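Local coordinates for putative oxidoreductase (Klebsiella pneumoniae subsp. pneumoniae MGH 78578, PDB 3E82), which probably acts as an NAD-dependent oxidoreductase of the Gfo/Idh/MocA family, though its substrate is not known, at residues 155-160 against 257-262; 175-180 against 328-333; 203-208 against 212-217. All coordinates share one frame; numbering follows the deposited sequence.

Interaction 1 of 3, residues 155-160 against 257-262; sequences FDRFRP and QQESQL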
ATOM      1  N   PHE B 155     -10.150   0.016  -3.964  1.00 22.95           N
ATOM      2  CA  PHE B 155     -11.335   0.573  -4.588  1.00 26.33           C
ATOM      3  C   PHE B 155     -10.776   1.878  -5.121  1.00 27.03           C
ATOM      4  O   PHE B 155     -10.528   2.804  -4.358  1.00 25.41           O
ATOM      5  CB  PHE B 155     -12.468   0.920  -3.637  1.00 28.50           C
ATOM      6  CG  PHE B 155     -13.600   1.607  -4.344  1.00 32.59           C
ATOM      7  CD1 PHE B 155     -14.577   0.864  -4.999  1.00 31.61           C
ATOM      8  CD2 PHE B 155     -13.608   2.994  -4.486  1.00 33.48           C
ATOM      9  CE1 PHE B 155     -15.535   1.486  -5.792  1.00 33.15           C
ATOM     10  CE2 PHE B 155     -14.567   3.625  -5.282  1.00 34.14           C
ATOM     11  CZ  PHE B 155     -15.530   2.867  -5.935  1.00 33.08           C
ATOM     12  N   ASP B 156     -10.552   1.944  -6.425  1.00 29.59           N
ATOM     13  CA  ASP B 156      -9.988   3.146  -7.018  1.00 32.57           C
ATOM     14  C   ASP B 156     -10.702   3.501  -8.308  1.00 33.14           C
ATOM     15  O   ASP B 156     -11.172   2.632  -9.039  1.00 34.81           O
ATOM     16  CB  ASP B 156      -8.490   2.954  -7.316  1.00 34.15           C
ATOM     17  CG  ASP B 156      -7.670   2.601  -6.070  1.00 38.99           C
ATOM     18  OD1 ASP B 156      -8.109   2.944  -4.950  1.00 42.82           O
ATOM     19  OD2 ASP B 156      -6.578   1.994  -6.208  1.00 35.60           O
ATOM     20  N   ARG B 157     -10.791   4.791  -8.578  1.00 33.60           N
ATOM     21  CA  ARG B 157     -11.407   5.269  -9.803  1.00 34.03           C
ATOM     22  C   ARG B 157     -10.743   6.590 -10.168  1.00 32.49           C
ATOM     23  O   ARG B 157      -9.976   7.143  -9.376  1.00 29.90           O
ATOM     24  CB  ARG B 157     -12.929   5.395  -9.622  1.00 37.38           C
ATOM     25  CG  ARG B 157     -13.561   4.011  -9.462  1.00 40.82           C
ATOM     26  CD  ARG B 157     -15.080   3.943  -9.527  1.00 42.02           C
ATOM     27  NE  ARG B 157     -15.504   2.560  -9.277  1.00 44.02           N
ATOM     28  CZ  ARG B 157     -16.768   2.139  -9.228  1.00 46.97           C
ATOM     29  NH1 ARG B 157     -17.771   2.991  -9.414  1.00 48.74           N
ATOM     30  NH2 ARG B 157     -17.032   0.857  -8.986  1.00 47.67           N
ATOM     31  N   PHE B 158     -10.994   7.077 -11.375  1.00 32.12           N
ATOM     32  CA  PHE B 158     -10.383   8.324 -11.804  1.00 32.99           C
ATOM     33  C   PHE B 158     -11.438   9.397 -11.990  1.00 34.01           C
ATOM     34  O   PHE B 158     -12.196   9.383 -12.958  1.00 33.15           O
ATOM     35  CB  PHE B 158      -9.608   8.117 -13.106  1.00 32.00           C
ATOM     36  CG  PHE B 158      -8.806   9.314 -13.526  1.00 33.12           C
ATOM     37  CD1 PHE B 158      -7.733   9.756 -12.755  1.00 32.13           C
ATOM     38  CD2 PHE B 158      -9.131  10.010 -14.685  1.00 32.93           C
ATOM     39  CE1 PHE B 158      -6.993  10.876 -13.136  1.00 33.69           C
ATOM     40  CE2 PHE B 158      -8.396  11.131 -15.074  1.00 34.03           C
ATOM     41  CZ  PHE B 158      -7.329  11.564 -14.300  1.00 33.70           C
ATOM     42  N   ARG B 159     -11.478  10.323 -11.042  1.00 35.13           N
ATOM     43  CA  ARG B 159     -12.431  11.417 -11.066  1.00 37.72           C
ATOM     44  C   ARG B 159     -11.770  12.672 -10.516  1.00 38.01           C
ATOM     45  O   ARG B 159     -12.027  13.089  -9.383  1.00 38.51           O
ATOM     46  CB  ARG B 159     -13.669  11.038 -10.252  1.00 39.18           C
ATOM     47  CG  ARG B 159     -14.458   9.906 -10.903  1.00 43.70           C
ATOM     48  CD  ARG B 159     -15.539   9.329 -10.007  1.00 47.87           C
ATOM     49  NE  ARG B 159     -16.205   8.197 -10.656  1.00 52.81           N
ATOM     50  CZ  ARG B 159     -17.048   7.368 -10.044  1.00 54.44           C
ATOM     51  NH1 ARG B 159     -17.334   7.541  -8.758  1.00 55.67           N
ATOM     52  NH2 ARG B 159     -17.607   6.366 -10.716  1.00 54.57           N
ATOM     53  N   PRO B 160     -10.901  13.294 -11.327  1.00 39.03           N
ATOM     54  CA  PRO B 160     -10.183  14.511 -10.944  1.00 41.30           C
ATOM     55  C   PRO B 160     -11.129  15.688 -10.728  1.00 43.66           C
ATOM     56  O   PRO B 160     -10.844  16.599  -9.946  1.00 44.01           O
ATOM     57  CB  PRO B 160      -9.235  14.728 -12.119  1.00 40.05           C
ATOM     58  CG  PRO B 160     -10.040  14.219 -13.280  1.00 39.71           C
ATOM     59  CD  PRO B 160     -10.602  12.929 -12.724  1.00 38.22           C
ATOM     60  N   GLN B 257     -18.601  -7.013 -11.563  1.00 23.07           N
ATOM     61  CA  GLN B 257     -19.453  -6.148 -12.390  1.00 24.61           C
ATOM     62  C   GLN B 257     -20.949  -6.140 -12.058  1.00 24.82           C
ATOM     63  O   GLN B 257     -21.743  -5.589 -12.825  1.00 23.28           O
ATOM     64  CB  GLN B 257     -19.309  -6.514 -13.879  1.00 27.98           C
ATOM     65  CG  GLN B 257     -19.866  -7.899 -14.231  1.00 33.17           C
ATOM     66  CD  GLN B 257     -20.254  -8.060 -15.706  1.00 36.56           C
ATOM     67  OE1 GLN B 257     -20.379  -9.183 -16.201  1.00 37.04           O
ATOM     68  NE2 GLN B 257     -20.458  -6.941 -16.404  1.00 35.98           N
ATOM     69  N   GLN B 258     -21.347  -6.736 -10.940  1.00 23.27           N
ATOM     70  CA  GLN B 258     -22.768  -6.762 -10.602  1.00 25.23           C
ATOM     71  C   GLN B 258     -23.364  -5.369 -10.489  1.00 25.51           C
ATOM     72  O   GLN B 258     -24.459  -5.121 -10.995  1.00 24.17           O
ATOM     73  CB  GLN B 258     -23.013  -7.516  -9.295  1.00 24.17           C
ATOM     74  CG  GLN B 258     -22.705  -8.986  -9.373  1.00 24.59           C
ATOM     75  CD  GLN B 258     -22.879  -9.669  -8.041  1.00 24.86           C
ATOM     76  OE1 GLN B 258     -23.992  -9.758  -7.512  1.00 24.58           O
ATOM     77  NE2 GLN B 258     -21.779 -10.144  -7.478  1.00 21.82           N
ATOM     78  N   GLU B 259     -22.655  -4.458  -9.832  1.00 26.62           N
ATOM     79  CA  GLU B 259     -23.176  -3.108  -9.683  1.00 27.85           C
ATOM     80  C   GLU B 259     -23.437  -2.457 -11.042  1.00 27.55           C
ATOM     81  O   GLU B 259     -24.498  -1.870 -11.257  1.00 27.43           O
ATOM     82  CB  GLU B 259     -22.224  -2.232  -8.865  1.00 29.00           C
ATOM     83  CG  GLU B 259     -22.819  -0.857  -8.557  1.00 35.87           C
ATOM     84  CD  GLU B 259     -21.862   0.067  -7.823  1.00 38.35           C
ATOM     85  OE1 GLU B 259     -20.817   0.437  -8.407  1.00 40.15           O
ATOM     86  OE2 GLU B 259     -22.162   0.430  -6.664  1.00 41.28           O
ATOM     87  N   SER B 260     -22.475  -2.564 -11.957  1.00 27.40           N
ATOM     88  CA  SER B 260     -22.627  -1.979 -13.289  1.00 28.07           C
ATOM     89  C   SER B 260     -23.796  -2.629 -14.003  1.00 27.25           C
ATOM     90  O   SER B 260     -24.544  -1.965 -14.725  1.00 26.50           O
ATOM     91  CB  SER B 260     -21.363  -2.180 -14.121  1.00 28.99           C
ATOM     92  OG  SER B 260     -20.244  -1.640 -13.450  1.00 33.93           O
ATOM     93  N   GLN B 261     -23.945  -3.936 -13.813  1.00 26.25           N
ATOM     94  CA  GLN B 261     -25.046  -4.643 -14.434  1.00 26.82           C
ATOM     95  C   GLN B 261     -26.370  -4.098 -13.875  1.00 27.43           C
ATOM     96  O   GLN B 261     -27.288  -3.802 -14.634  1.00 27.57           O
ATOM     97  CB  GLN B 261     -24.911  -6.152 -14.189  1.00 26.12           C
ATOM     98  CG  GLN B 261     -23.712  -6.767 -14.914  1.00 27.01           C
ATOM     99  CD  GLN B 261     -23.636  -8.271 -14.759  1.00 27.40           C
ATOM    100  OE1 GLN B 261     -23.506  -8.785 -13.650  1.00 27.14           O
ATOM    101  NE2 GLN B 261     -23.714  -8.986 -15.876  1.00 26.17           N
ATOM    102  N   LEU B 262     -26.456  -3.939 -12.556  1.00 27.63           N
ATOM    103  CA  LEU B 262     -27.670  -3.417 -11.932  1.00 29.06           C
ATOM    104  C   LEU B 262     -27.987  -2.022 -12.453  1.00 30.58           C
ATOM    105  O   LEU B 262     -29.132  -1.719 -12.775  1.00 31.13           O
ATOM    106  CB  LEU B 262     -27.528  -3.371 -10.406  1.00 26.30           C
ATOM    107  CG  LEU B 262     -27.632  -4.695  -9.642  1.00 26.48           C
ATOM    108  CD1 LEU B 262     -27.345  -4.440  -8.157  1.00 25.36           C
ATOM    109  CD2 LEU B 262     -29.036  -5.307  -9.835  1.00 23.57           C
TER
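Arg-157 reaches out from just past the end of strand 148-156 to meet Glu-259 in the first turn of helix 258-263, and these two side chains make the whole of the contact. The salt bridge is long: NH2 of Arg-157 lies 3.9 Å from OE1 of Glu-259, too far for a firm grip, and NH1 of Arg-157 is scarcely farther from that same oxygen, at 4.1 Å. OE1 comes in at the edge of the guanidinium, near its plane, while the carboxylate is turned 78° against it, so the two groups do not pair in parallel. Both chains are stretched to span the gap; with CG of Glu-259 anti to the backbone N (chi1 -173°), the acid is carried across toward the arginine.

The tight part lies on the arginine's own side. CZ of Phe-155 sits 3.3 Å above the guanidinium plane, toward its rim, and Arg-159 lays its guanidinium against CD of Arg-157. By contrast, the junction with the helix is a loose surface one, burying just 46 Å² in all. Beyond it, Glu-259 rests on Phe-22 of helix 17-28. Its side chain lies near, though not touching, the start of that helix and the glycine-rich segment before it, which would be the dinucleotide-binding part of a Rossmann fold, faced here by the C-terminal alpha/beta domain.

Interaction 2 of 3, residues 175-180 against 328-333; sequences GLWFDL and AVLEAA
The indole of Trp-177 and the ring of Phe-178 each offer a face to Leu-330, whose two methyls are shared between them. CD1 of Leu-330 lies over one face of the indole, 3.8 Å from the centroid of the five-membered ring and displaced toward the rim. CD2 of Leu-330 stands almost exactly on the normal of the Phe-178 ring, 3.8 Å from its centroid, so all six ring carbons are nearly equally far from it. Both are CH-pi contacts, and Leu-330 is wedged between two consecutive aromatic side chains. At the indole edge, NE1 of Trp-177 donates to the carbonyl O of Leu-330 at 3.0 Å. The bond is nearly straight (164°), lies in the carbonyl plane on a lone pair, and keeps the acceptor close to the ring plane, which helps fix the rotation of the indole. CB of Ala-333, one turn farther along, approaches obliquely, 3.6 Å from CZ2 of Trp-177.

With CG of Trp-177 anti to the backbone N (chi1 -177°), the indole extends toward the facing helix. Leu-330 and the indole slide past each other in opposite directions. Phe-178 closes the exposed margin, whereas Trp-177, Leu-330 and Ala-333 are buried.

The two helical segments run antiparallel, at 169°, with axes 10.7 Å apart, a spacing filled by these large side chains. Ile-185, farther along helix 176-192, also touches Trp-177 and Leu-330. Beneath the pair lies the sheet: Trp-177 rests on Ile-202 of strand 197-203 and on Ala-215 and Val-217 of strand 214-220, while Ala-333 of helix 320-339 meets Val-198 and Val-217.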
ATOM      1  N   GLY B 175     -17.726  10.902   2.484  1.00 34.89           N
ATOM      2  CA  GLY B 175     -16.291  10.684   2.494  1.00 30.98           C
ATOM      3  C   GLY B 175     -16.019   9.322   1.886  1.00 28.66           C
ATOM      4  O   GLY B 175     -16.816   8.393   2.041  1.00 25.62           O
ATOM      5  N   LEU B 176     -14.893   9.197   1.195  1.00 26.97           N
ATOM      6  CA  LEU B 176     -14.544   7.945   0.543  1.00 25.66           C
ATOM      7  C   LEU B 176     -14.433   6.775   1.524  1.00 23.75           C
ATOM      8  O   LEU B 176     -15.020   5.716   1.298  1.00 21.16           O
ATOM      9  CB  LEU B 176     -13.226   8.116  -0.220  1.00 26.53           C
ATOM     10  CG  LEU B 176     -12.782   7.005  -1.166  1.00 26.65           C
ATOM     11  CD1 LEU B 176     -13.759   6.908  -2.325  1.00 26.97           C
ATOM     12  CD2 LEU B 176     -11.387   7.317  -1.691  1.00 26.76           C
ATOM     13  N   TRP B 177     -13.687   6.972   2.609  1.00 22.19           N
ATOM     14  CA  TRP B 177     -13.493   5.915   3.602  1.00 21.96           C
ATOM     15  C   TRP B 177     -14.814   5.353   4.107  1.00 22.54           C
ATOM     16  O   TRP B 177     -15.032   4.147   4.065  1.00 21.99           O
ATOM     17  CB  TRP B 177     -12.662   6.433   4.785  1.00 19.29           C
ATOM     18  CG  TRP B 177     -12.352   5.388   5.837  1.00 19.70           C
ATOM     19  CD1 TRP B 177     -12.535   5.505   7.192  1.00 19.57           C
ATOM     20  CD2 TRP B 177     -11.810   4.073   5.622  1.00 19.74           C
ATOM     21  NE1 TRP B 177     -12.146   4.350   7.826  1.00 18.87           N
ATOM     22  CE2 TRP B 177     -11.698   3.454   6.889  1.00 18.08           C
ATOM     23  CE3 TRP B 177     -11.409   3.359   4.484  1.00 19.52           C
ATOM     24  CZ2 TRP B 177     -11.204   2.155   7.050  1.00 17.84           C
ATOM     25  CZ3 TRP B 177     -10.915   2.061   4.648  1.00 19.19           C
ATOM     26  CH2 TRP B 177     -10.819   1.477   5.922  1.00 16.52           C
ATOM     27  N   PHE B 178     -15.698   6.227   4.575  1.00 24.15           N
ATOM     28  CA  PHE B 178     -16.992   5.798   5.088  1.00 25.97           C
ATOM     29  C   PHE B 178     -17.889   5.118   4.068  1.00 24.38           C
ATOM     30  O   PHE B 178     -18.669   4.233   4.421  1.00 22.97           O
ATOM     31  CB  PHE B 178     -17.741   6.982   5.705  1.00 29.79           C
ATOM     32  CG  PHE B 178     -17.688   7.004   7.202  1.00 35.63           C
ATOM     33  CD1 PHE B 178     -16.480   7.195   7.867  1.00 37.83           C
ATOM     34  CD2 PHE B 178     -18.844   6.813   7.950  1.00 37.95           C
ATOM     35  CE1 PHE B 178     -16.424   7.196   9.260  1.00 39.50           C
ATOM     36  CE2 PHE B 178     -18.803   6.809   9.339  1.00 39.64           C
ATOM     37  CZ  PHE B 178     -17.591   7.002   9.997  1.00 40.31           C
ATOM     38  N   ASP B 179     -17.789   5.521   2.806  1.00 24.60           N
ATOM     39  CA  ASP B 179     -18.626   4.918   1.777  1.00 25.44           C
ATOM     40  C   ASP B 179     -18.107   3.592   1.241  1.00 24.86           C
ATOM     41  O   ASP B 179     -18.852   2.615   1.164  1.00 24.85           O
ATOM     42  CB  ASP B 179     -18.818   5.871   0.589  1.00 29.68           C
ATOM     43  CG  ASP B 179     -19.539   7.151   0.975  1.00 33.41           C
ATOM     44  OD1 ASP B 179     -20.490   7.087   1.783  1.00 35.54           O
ATOM     45  OD2 ASP B 179     -19.157   8.219   0.455  1.00 37.51           O
ATOM     46  N   LEU B 180     -16.834   3.554   0.873  1.00 22.39           N
ATOM     47  CA  LEU B 180     -16.271   2.339   0.301  1.00 21.75           C
ATOM     48  C   LEU B 180     -15.444   1.484   1.248  1.00 20.05           C
ATOM     49  O   LEU B 180     -15.233   0.302   0.987  1.00 21.38           O
ATOM     50  CB  LEU B 180     -15.470   2.717  -0.940  1.00 26.42           C
ATOM     51  CG  LEU B 180     -16.419   3.453  -1.890  1.00 29.39           C
ATOM     52  CD1 LEU B 180     -15.687   4.559  -2.597  1.00 34.04           C
ATOM     53  CD2 LEU B 180     -17.036   2.468  -2.867  1.00 29.70           C
ATOM     54  N   ALA B 328     -16.319  -0.725  13.991  1.00 16.50           N
ATOM     55  CA  ALA B 328     -15.201  -0.558  14.912  1.00 17.09           C
ATOM     56  C   ALA B 328     -13.906  -0.270  14.154  1.00 16.64           C
ATOM     57  O   ALA B 328     -13.148   0.634  14.516  1.00 16.80           O
ATOM     58  CB  ALA B 328     -15.043  -1.799  15.764  1.00 17.07           C
ATOM     59  N   VAL B 329     -13.665  -1.036  13.096  1.00 15.90           N
ATOM     60  CA  VAL B 329     -12.462  -0.854  12.280  1.00 17.47           C
ATOM     61  C   VAL B 329     -12.533   0.493  11.564  1.00 17.36           C
ATOM     62  O   VAL B 329     -11.560   1.245  11.507  1.00 17.86           O
ATOM     63  CB  VAL B 329     -12.339  -1.979  11.221  1.00 16.43           C
ATOM     64  CG1 VAL B 329     -11.163  -1.699  10.289  1.00 14.50           C
ATOM     65  CG2 VAL B 329     -12.173  -3.330  11.925  1.00 13.20           C
ATOM     66  N   LEU B 330     -13.704   0.783  11.017  1.00 17.49           N
ATOM     67  CA  LEU B 330     -13.926   2.026  10.303  1.00 19.74           C
ATOM     68  C   LEU B 330     -13.547   3.216  11.189  1.00 19.44           C
ATOM     69  O   LEU B 330     -12.780   4.085  10.779  1.00 19.03           O
ATOM     70  CB  LEU B 330     -15.400   2.119   9.892  1.00 19.34           C
ATOM     71  CG  LEU B 330     -15.714   3.023   8.704  1.00 23.42           C
ATOM     72  CD1 LEU B 330     -15.183   2.374   7.430  1.00 17.90           C
ATOM     73  CD2 LEU B 330     -17.237   3.243   8.608  1.00 24.60           C
ATOM     74  N   GLU B 331     -14.074   3.243  12.408  1.00 18.86           N
ATOM     75  CA  GLU B 331     -13.791   4.330  13.337  1.00 19.20           C
ATOM     76  C   GLU B 331     -12.352   4.320  13.835  1.00 18.84           C
ATOM     77  O   GLU B 331     -11.740   5.372  13.986  1.00 18.74           O
ATOM     78  CB  GLU B 331     -14.763   4.269  14.517  1.00 20.82           C
ATOM     79  CG  GLU B 331     -16.223   4.316  14.058  1.00 23.07           C
ATOM     80  CD  GLU B 331     -17.203   4.471  15.201  1.00 26.00           C
ATOM     81  OE1 GLU B 331     -16.780   4.344  16.369  1.00 23.91           O
ATOM     82  OE2 GLU B 331     -18.399   4.712  14.917  1.00 27.68           O
ATOM     83  N   ALA B 332     -11.815   3.134  14.095  1.00 17.54           N
ATOM     84  CA  ALA B 332     -10.438   3.027  14.557  1.00 16.80           C
ATOM     85  C   ALA B 332      -9.492   3.651  13.522  1.00 16.69           C
ATOM     86  O   ALA B 332      -8.534   4.334  13.886  1.00 15.60           O
ATOM     87  CB  ALA B 332     -10.074   1.566  14.792  1.00 13.50           C
ATOM     88  N   ALA B 333      -9.766   3.427  12.240  1.00 17.24           N
ATOM     89  CA  ALA B 333      -8.921   3.982  11.177  1.00 17.81           C
ATOM     90  C   ALA B 333      -8.957   5.504  11.212  1.00 18.85           C
ATOM     91  O   ALA B 333      -7.938   6.163  10.997  1.00 18.55           O
ATOM     92  CB  ALA B 333      -9.385   3.486   9.801  1.00 16.24           C
TER

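Interaction 3 of 3, residues 203-208 against 212-217; sequences ATLRDG and NDWAHV
Asp-213 and Trp-214 both face Ala-203 in a classic beta bulge, where antiparallel strands 197-203 and 214-220 part into their connecting loop. N of Ala-203 donates to O of Trp-214 at 2.8 Å; in return, O of Ala-203 takes the N-H of Asp-213 and, weakly, that of Trp-214.

Beyond the bulge, the carboxylate of Asp-213 gathers the loop. Its CG sits between its own backbone N and carbonyl carbon (chi1 50°), which aims the acid at the amides of Leu-205 and Arg-206. OD1 of Asp-213 receives N of Leu-205 at 2.8 Å in an almost perfectly straight bond (178°), and OD2 of Asp-213 receives N of Arg-206 at 2.9 Å; each oxygen is met on its syn side. The Arg-206 chain bends at chi3, curling back until its guanidinium presents an edge to the acid, the two planes 71° apart. This salt bridge, together with the amide bond, holds both backbone and side chain of the arginine. NH1 of Arg-206 turns elsewhere, to the carbonyl O of Arg-159.

Leu-205 crosses over the Trp-214 indole, placing CD1 above the five-membered ring, 3.9 Å from its centroid, as a CH-pi contact. The other subunit borders this corner: its Lys-149 NZ is hydrogen-bonded to O of Leu-205, and its Lys-225 packs on Ala-203 and Trp-214.

OD2 of Asp-213 is gripped twice from one face of its carboxylate plane, by N of Arg-206 and, on the anti side, by NE of Arg-206 at 3.0 Å.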
ATOM      1  N   ALA B 203      -6.901  11.339   3.611  1.00 21.09           N
ATOM      2  CA  ALA B 203      -6.659  12.693   3.133  1.00 22.67           C
ATOM      3  C   ALA B 203      -7.539  13.150   1.975  1.00 23.26           C
ATOM      4  O   ALA B 203      -8.206  12.346   1.315  1.00 23.69           O
ATOM      5  CB  ALA B 203      -5.174  12.831   2.733  1.00 20.71           C
ATOM      6  N   THR B 204      -7.508  14.462   1.743  1.00 22.80           N
ATOM      7  CA  THR B 204      -8.238  15.117   0.662  1.00 25.28           C
ATOM      8  C   THR B 204      -7.140  15.645  -0.260  1.00 25.53           C
ATOM      9  O   THR B 204      -6.485  16.636   0.055  1.00 25.84           O
ATOM     10  CB  THR B 204      -9.079  16.302   1.194  1.00 25.56           C
ATOM     11  OG1 THR B 204     -10.003  15.822   2.181  1.00 26.44           O
ATOM     12  CG2 THR B 204      -9.851  16.970   0.058  1.00 25.58           C
ATOM     13  N   LEU B 205      -6.942  14.977  -1.393  1.00 27.52           N
ATOM     14  CA  LEU B 205      -5.880  15.352  -2.326  1.00 28.94           C
ATOM     15  C   LEU B 205      -6.313  16.011  -3.636  1.00 30.41           C
ATOM     16  O   LEU B 205      -5.551  16.777  -4.225  1.00 31.16           O
ATOM     17  CB  LEU B 205      -5.028  14.119  -2.642  1.00 25.91           C
ATOM     18  CG  LEU B 205      -4.467  13.350  -1.437  1.00 26.36           C
ATOM     19  CD1 LEU B 205      -3.716  12.120  -1.927  1.00 25.13           C
ATOM     20  CD2 LEU B 205      -3.547  14.259  -0.622  1.00 23.10           C
ATOM     21  N   ARG B 206      -7.512  15.713  -4.116  1.00 32.00           N
ATOM     22  CA  ARG B 206      -7.950  16.328  -5.365  1.00 34.00           C
ATOM     23  C   ARG B 206      -8.093  17.834  -5.206  1.00 36.20           C
ATOM     24  O   ARG B 206      -8.502  18.327  -4.154  1.00 34.48           O
ATOM     25  CB  ARG B 206      -9.281  15.738  -5.837  1.00 33.41           C
ATOM     26  CG  ARG B 206      -9.158  14.367  -6.479  1.00 32.87           C
ATOM     27  CD  ARG B 206     -10.517  13.818  -6.819  1.00 30.04           C
ATOM     28  NE  ARG B 206     -11.397  13.832  -5.658  1.00 27.94           N
ATOM     29  CZ  ARG B 206     -12.695  13.563  -5.708  1.00 27.76           C
ATOM     30  NH1 ARG B 206     -13.265  13.255  -6.868  1.00 27.05           N
ATOM     31  NH2 ARG B 206     -13.424  13.604  -4.601  1.00 27.27           N
ATOM     32  N   ASP B 207      -7.730  18.554  -6.261  1.00 39.09           N
ATOM     33  CA  ASP B 207      -7.819  20.004  -6.276  1.00 42.04           C
ATOM     34  C   ASP B 207      -9.304  20.365  -6.257  1.00 42.01           C
ATOM     35  O   ASP B 207     -10.051  19.994  -7.167  1.00 42.29           O
ATOM     36  CB  ASP B 207      -7.147  20.543  -7.543  1.00 45.35           C
ATOM     37  CG  ASP B 207      -6.938  22.048  -7.508  1.00 50.11           C
ATOM     38  OD1 ASP B 207      -6.297  22.538  -6.549  1.00 52.98           O
ATOM     39  OD2 ASP B 207      -7.407  22.742  -8.440  1.00 52.46           O
ATOM     40  N   GLY B 208      -9.731  21.064  -5.210  1.00 42.28           N
ATOM     41  CA  GLY B 208     -11.126  21.457  -5.102  1.00 43.86           C
ATOM     42  C   GLY B 208     -11.989  20.524  -4.266  1.00 44.27           C
ATOM     43  O   GLY B 208     -13.142  20.840  -3.977  1.00 44.77           O
ATOM     44  N   ASN B 212     -12.485  13.639   2.149  1.00 30.27           N
ATOM     45  CA  ASN B 212     -11.369  12.735   1.883  1.00 27.59           C
ATOM     46  C   ASN B 212     -11.614  11.933   0.613  1.00 26.59           C
ATOM     47  O   ASN B 212     -12.721  11.441   0.379  1.00 26.99           O
ATOM     48  CB  ASN B 212     -11.107  11.804   3.091  1.00 27.87           C
ATOM     49  CG  ASN B 212     -12.140  10.677   3.246  1.00 28.46           C
ATOM     50  OD1 ASN B 212     -12.124   9.695   2.503  1.00 28.63           O
ATOM     51  ND2 ASN B 212     -13.026  10.811   4.235  1.00 27.29           N
ATOM     52  N   ASP B 213     -10.587  11.837  -0.227  1.00 26.22           N
ATOM     53  CA  ASP B 213     -10.672  11.093  -1.483  1.00 24.44           C
ATOM     54  C   ASP B 213      -9.485  10.139  -1.618  1.00 23.05           C
ATOM     55  O   ASP B 213      -9.215   9.613  -2.695  1.00 20.99           O
ATOM     56  CB  ASP B 213     -10.694  12.051  -2.684  1.00 25.05           C
ATOM     57  CG  ASP B 213      -9.576  13.077  -2.634  1.00 27.33           C
ATOM     58  OD1 ASP B 213      -8.524  12.803  -2.016  1.00 28.73           O
ATOM     59  OD2 ASP B 213      -9.743  14.162  -3.226  1.00 28.97           O
ATOM     60  N   TRP B 214      -8.774   9.936  -0.517  1.00 20.74           N
ATOM     61  CA  TRP B 214      -7.627   9.042  -0.488  1.00 20.45           C
ATOM     62  C   TRP B 214      -7.605   8.439   0.905  1.00 19.78           C
ATOM     63  O   TRP B 214      -7.526   9.159   1.902  1.00 20.11           O
ATOM     64  CB  TRP B 214      -6.336   9.821  -0.735  1.00 18.28           C
ATOM     65  CG  TRP B 214      -5.096   8.972  -0.900  1.00 16.79           C
ATOM     66  CD1 TRP B 214      -4.557   8.520  -2.078  1.00 16.00           C
ATOM     67  CD2 TRP B 214      -4.193   8.565   0.134  1.00 15.88           C
ATOM     68  NE1 TRP B 214      -3.372   7.872  -1.839  1.00 14.78           N
ATOM     69  CE2 TRP B 214      -3.123   7.883  -0.490  1.00 16.46           C
ATOM     70  CE3 TRP B 214      -4.180   8.713   1.528  1.00 12.98           C
ATOM     71  CZ2 TRP B 214      -2.050   7.354   0.231  1.00 15.04           C
ATOM     72  CZ3 TRP B 214      -3.113   8.185   2.247  1.00 14.44           C
ATOM     73  CH2 TRP B 214      -2.062   7.513   1.595  1.00 15.45           C
ATOM     74  N   ALA B 215      -7.694   7.119   0.975  1.00 18.59           N
ATOM     75  CA  ALA B 215      -7.680   6.447   2.262  1.00 17.85           C
ATOM     76  C   ALA B 215      -6.780   5.238   2.159  1.00 16.85           C
ATOM     77  O   ALA B 215      -6.969   4.366   1.310  1.00 17.63           O
ATOM     78  CB  ALA B 215      -9.086   6.033   2.658  1.00 18.00           C
ATOM     79  N   HIS B 216      -5.791   5.204   3.034  1.00 17.04           N
ATOM     80  CA  HIS B 216      -4.843   4.118   3.063  1.00 15.29           C
ATOM     81  C   HIS B 216      -4.846   3.585   4.483  1.00 15.75           C
ATOM     82  O   HIS B 216      -4.315   4.219   5.395  1.00 16.83           O
ATOM     83  CB  HIS B 216      -3.471   4.647   2.677  1.00 14.80           C
ATOM     84  CG  HIS B 216      -2.499   3.570   2.340  1.00 13.57           C
ATOM     85  ND1 HIS B 216      -1.476   3.208   3.185  1.00 16.37           N
ATOM     86  CD2 HIS B 216      -2.443   2.721   1.290  1.00 11.67           C
ATOM     87  CE1 HIS B 216      -0.833   2.177   2.670  1.00 13.42           C
ATOM     88  NE2 HIS B 216      -1.399   1.861   1.521  1.00 16.27           N
ATOM     89  N   VAL B 217      -5.441   2.408   4.658  1.00 15.25           N
ATOM     90  CA  VAL B 217      -5.577   1.792   5.972  1.00 15.06           C
ATOM     91  C   VAL B 217      -4.929   0.423   6.071  1.00 14.99           C
ATOM     92  O   VAL B 217      -5.100  -0.421   5.194  1.00 16.71           O
ATOM     93  CB  VAL B 217      -7.066   1.653   6.331  1.00 14.99           C
ATOM     94  CG1 VAL B 217      -7.231   0.944   7.669  1.00 12.90           C
ATOM     95  CG2 VAL B 217      -7.713   3.036   6.345  1.00 15.92           C
TER

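All three interactions belong to the C-terminal alpha/beta domain. Interactions 2 and 3 lie closest, their centres about 13 Å apart, and Asn-212 couples them: its OD1 accepts a probable hydrogen bond from N of Trp-177 at 3.1 Å, and its carbonyl O is 3.2 Å from N of Leu-176, also a probable bond. Interaction 1 is about 18 Å from interaction 3, centre to centre, yet joined to it through the Arg-159 to Arg-206 bond (2.8 Å between O and NH1); both reach the same mixed sheet. Leu-180 meets Phe-155, bringing interactions 1 and 2 into contact. Interaction 1 approaches the presumed nucleotide-binding region through Glu-259; interaction 3 borders the second subunit, which Phe-158 of interaction 1 also touches.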